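Local coordinates for thioesterase domain-containing protein (Pyrococcus horikoshii, PDB 1IXL) that is of unknown function but adopts the hot-dog fold and may hydrolyse acyl-CoA thioesters, at residues P20-E31 against L54-N64. Sequence-based numbering, arbitrary orientation.
Sequences PILIKEGYAEVE and LADYAAMLAVN
Leu61 of helix 54-63 rests its CB 3.6 Å from Ala28 CB, on the hairpin formed by strands 20-24 and 27-31. Beyond CB, its CG stands anti to the carbonyl carbon (chi1 -62°), which, with an extended chi2, carries CD1 in among side chains of both strands. There CD1 has Ile23 CD1 and the more distant Val30 CG2 as neighbours, and it presses on the pyrrolidine ring of Pro20, where the 3.4 Å between Leu61 CD1 and Pro20 CG is tighter than ordinary van der Waals contact. The helix runs at 147° to strand 27-31, its axis 6.2 Å away, an approach compatible with the alanines at the interface, Ala58 and Ala62; the latter packs against the backbone of Tyr27 and Ala28, with its CB nearest Ala28 N. This is the hot-dog arrangement, a long helix wrapped by an antiparallel sheet, with the hairpin at one edge of that sheet; on another side of the helix, Ala55 and Ala59 pack on strand 100-109. Val30 divides its branches, CG2 packing on CA and CB of Ala58 while Val30 CG1 sits 3.8 Å from Tyr57 CD2 and also touches Leu54 CD1. The Tyr57 ring meets Pro20 CG and Val30 CG1 obliquely, and its hydroxyl hydrogen-bonds with Arg14 and Gln6. With Tyr57 cut back to alanine, a gap would probably open beside Pro20 and Val30, and Arg14 and Gln6 would lose their shared hydroxyl partner. Toward the helix C-terminus, the type II turn from Lys24 to Tyr27 brings Gly26 CA to 3.4 Å from Ala62 O in a CH···O contact. Two waters bridge the backbones here: one hydrogen-bonds with Lys24 O and Leu61 O, the other accepts from Gly26 N and hydrogen-bonds with Ala62 O.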
# COMPACT_ATOMS: atom_id res chain seq x y z
N PRO A 20 -6.58 3.43 -5.95
CA PRO A 20 -5.69 2.71 -6.87
C PRO A 20 -5.73 3.44 -8.22
O PRO A 20 -6.81 3.83 -8.66
CB PRO A 20 -6.31 1.31 -6.94
CG PRO A 20 -7.13 1.21 -5.64
CD PRO A 20 -7.71 2.59 -5.53
N ILE A 21 -4.58 3.64 -8.84
CA ILE A 21 -4.54 4.32 -10.13
C ILE A 21 -3.98 3.37 -11.18
O ILE A 21 -4.00 3.67 -12.37
CB ILE A 21 -3.69 5.63 -10.09
CG1 ILE A 21 -2.27 5.35 -9.60
CG2 ILE A 21 -4.36 6.64 -9.18
CD1 ILE A 21 -1.36 6.60 -9.58
N LEU A 22 -3.49 2.22 -10.74
CA LEU A 22 -2.96 1.25 -11.68
C LEU A 22 -2.87 -0.13 -11.06
O LEU A 22 -2.32 -0.30 -9.97
CB LEU A 22 -1.57 1.68 -12.18
CG LEU A 22 -0.99 0.93 -13.39
CD1 LEU A 22 0.19 1.72 -13.94
CD2 LEU A 22 -0.53 -0.47 -13.00
N ILE A 23 -3.43 -1.12 -11.75
CA ILE A 23 -3.34 -2.49 -11.28
C ILE A 23 -3.11 -3.39 -12.48
O ILE A 23 -3.90 -3.39 -13.42
CB ILE A 23 -4.64 -2.99 -10.59
CG1 ILE A 23 -5.09 -2.05 -9.47
CG2 ILE A 23 -4.39 -4.41 -10.01
CD1 ILE A 23 -6.43 -2.45 -8.80
N LYS A 24 -2.01 -4.13 -12.46
CA LYS A 24 -1.72 -5.06 -13.53
C LYS A 24 -1.10 -6.27 -12.87
O LYS A 24 -0.90 -6.28 -11.64
CB LYS A 24 -0.75 -4.44 -14.54
CG LYS A 24 0.63 -4.15 -14.00
CD LYS A 24 1.50 -3.59 -15.11
CE LYS A 24 2.94 -3.42 -14.67
NZ LYS A 24 3.78 -2.86 -15.79
N GLU A 25 -0.77 -7.28 -13.66
CA GLU A 25 -0.16 -8.50 -13.15
C GLU A 25 1.11 -8.22 -12.34
O GLU A 25 2.08 -7.65 -12.85
CB GLU A 25 0.21 -9.43 -14.30
CG GLU A 25 1.02 -10.66 -13.90
CD GLU A 25 0.22 -11.65 -13.07
OE1 GLU A 25 -1.01 -11.48 -12.96
OE2 GLU A 25 0.84 -12.60 -12.54
N GLY A 26 1.07 -8.61 -11.06
CA GLY A 26 2.21 -8.44 -10.17
C GLY A 26 2.65 -7.04 -9.79
O GLY A 26 3.72 -6.87 -9.20
N TYR A 27 1.81 -6.04 -10.08
CA TYR A 27 2.19 -4.66 -9.79
C TYR A 27 0.98 -3.73 -9.61
O TYR A 27 -0.04 -3.88 -10.28
CB TYR A 27 3.07 -4.15 -10.94
CG TYR A 27 3.59 -2.74 -10.81
CD1 TYR A 27 4.76 -2.47 -10.10
CD2 TYR A 27 2.90 -1.66 -11.37
CE1 TYR A 27 5.23 -1.17 -9.94
CE2 TYR A 27 3.36 -0.35 -11.21
CZ TYR A 27 4.53 -0.12 -10.50
OH TYR A 27 5.01 1.16 -10.34
N ALA A 28 1.09 -2.79 -8.68
CA ALA A 28 -0.01 -1.85 -8.45
C ALA A 28 0.49 -0.52 -7.93
O ALA A 28 1.56 -0.43 -7.33
CB ALA A 28 -1.00 -2.44 -7.47
N GLU A 29 -0.29 0.53 -8.21
CA GLU A 29 0.03 1.87 -7.77
C GLU A 29 -1.23 2.47 -7.17
O GLU A 29 -2.32 2.36 -7.74
CB GLU A 29 0.54 2.73 -8.93
CG GLU A 29 1.89 2.28 -9.49
CD GLU A 29 2.42 3.21 -10.56
OE1 GLU A 29 1.75 4.23 -10.85
OE2 GLU A 29 3.52 2.93 -11.10
N VAL A 30 -1.07 3.09 -6.00
CA VAL A 30 -2.18 3.69 -5.28
C VAL A 30 -1.73 5.07 -4.79
O VAL A 30 -0.61 5.22 -4.30
CB VAL A 30 -2.58 2.83 -4.06
CG1 VAL A 30 -3.84 3.39 -3.43
CG2 VAL A 30 -2.77 1.36 -4.48
N GLU A 31 -2.59 6.07 -4.91
CA GLU A 31 -2.22 7.41 -4.48
C GLU A 31 -3.07 7.86 -3.31
O GLU A 31 -4.21 7.42 -3.13
CB GLU A 31 -2.37 8.40 -5.64
CG GLU A 31 -3.75 8.40 -6.28
CD GLU A 31 -3.94 9.55 -7.26
OE1 GLU A 31 -3.00 9.85 -8.03
OE2 GLU A 31 -5.04 10.15 -7.27
N LEU A 54 -1.27 3.07 3.36
CA LEU A 54 -1.24 3.21 1.90
C LEU A 54 -0.32 2.15 1.28
O LEU A 54 -0.70 1.48 0.31
CB LEU A 54 -0.77 4.62 1.49
CG LEU A 54 -0.26 4.80 0.05
CD1 LEU A 54 -1.39 4.58 -0.94
CD2 LEU A 54 0.30 6.21 -0.12
N ALA A 55 0.88 2.00 1.82
CA ALA A 55 1.79 0.99 1.26
C ALA A 55 1.22 -0.44 1.36
O ALA A 55 1.35 -1.24 0.43
CB ALA A 55 3.16 1.06 1.95
N ASP A 56 0.61 -0.74 2.50
CA ASP A 56 -0.01 -2.06 2.78
C ASP A 56 -1.07 -2.35 1.69
O ASP A 56 -1.10 -3.44 1.10
CB ASP A 56 -0.66 -1.98 4.18
CG ASP A 56 -1.41 -3.26 4.59
OD1 ASP A 56 -1.63 -4.16 3.75
OD2 ASP A 56 -1.80 -3.33 5.79
N TYR A 57 -1.93 -1.38 1.44
CA TYR A 57 -2.98 -1.52 0.44
C TYR A 57 -2.40 -1.75 -0.96
O TYR A 57 -2.91 -2.58 -1.71
CB TYR A 57 -3.91 -0.28 0.49
CG TYR A 57 -5.10 -0.22 -0.49
CD1 TYR A 57 -5.84 -1.37 -0.81
CD2 TYR A 57 -5.56 1.01 -0.98
CE1 TYR A 57 -7.00 -1.29 -1.58
CE2 TYR A 57 -6.72 1.11 -1.75
CZ TYR A 57 -7.44 -0.05 -2.04
OH TYR A 57 -8.63 0.05 -2.72
N ALA A 58 -1.33 -1.03 -1.32
CA ALA A 58 -0.73 -1.22 -2.63
C ALA A 58 -0.22 -2.66 -2.78
O ALA A 58 -0.36 -3.30 -3.85
CB ALA A 58 0.44 -0.21 -2.84
N ALA A 59 0.37 -3.17 -1.71
CA ALA A 59 0.90 -4.52 -1.67
C ALA A 59 -0.23 -5.55 -1.89
O ALA A 59 -0.06 -6.50 -2.66
CB ALA A 59 1.59 -4.77 -0.31
N MSE A 60 -1.37 -5.34 -1.24
CA MSE A 60 -2.50 -6.23 -1.42
C MSE A 60 -2.95 -6.22 -2.88
O MSE A 60 -3.38 -7.24 -3.42
CB MSE A 60 -3.69 -5.81 -0.53
CG MSE A 60 -3.43 -5.82 0.99
SE MSE A 60 -3.09 -7.46 1.71
CE MSE A 60 -1.52 -7.61 1.34
N LEU A 61 -2.86 -5.06 -3.55
CA LEU A 61 -3.27 -4.99 -4.96
C LEU A 61 -2.22 -5.51 -5.92
O LEU A 61 -2.55 -5.87 -7.05
CB LEU A 61 -3.71 -3.57 -5.36
CG LEU A 61 -4.93 -3.09 -4.56
CD1 LEU A 61 -5.45 -1.75 -5.09
CD2 LEU A 61 -6.02 -4.13 -4.63
N ALA A 62 -0.97 -5.56 -5.49
CA ALA A 62 0.06 -6.11 -6.35
C ALA A 62 -0.20 -7.62 -6.45
O ALA A 62 0.14 -8.25 -7.44
CB ALA A 62 1.45 -5.82 -5.80
N VAL A 63 -0.82 -8.20 -5.42
CA VAL A 63 -1.13 -9.64 -5.46
C VAL A 63 -2.52 -9.78 -6.07
O VAL A 63 -2.75 -10.63 -6.91
CB VAL A 63 -1.10 -10.27 -4.05
CG1 VAL A 63 -1.51 -11.76 -4.13
CG2 VAL A 63 0.32 -10.12 -3.47
N ASN A 64 -3.44 -8.94 -5.60
CA ASN A 64 -4.79 -8.87 -6.13
C ASN A 64 -5.53 -10.20 -6.22
O ASN A 64 -6.09 -10.54 -7.26
CB ASN A 64 -4.76 -8.19 -7.50
CG ASN A 64 -6.14 -7.76 -7.98
OD1 ASN A 64 -6.99 -7.37 -7.18
ND2 ASN A 64 -6.36 -7.82 -9.30
O HOH W 1 -2.22 -7.14 -9.50
O HOH W 2 -0.64 -9.98 -9.55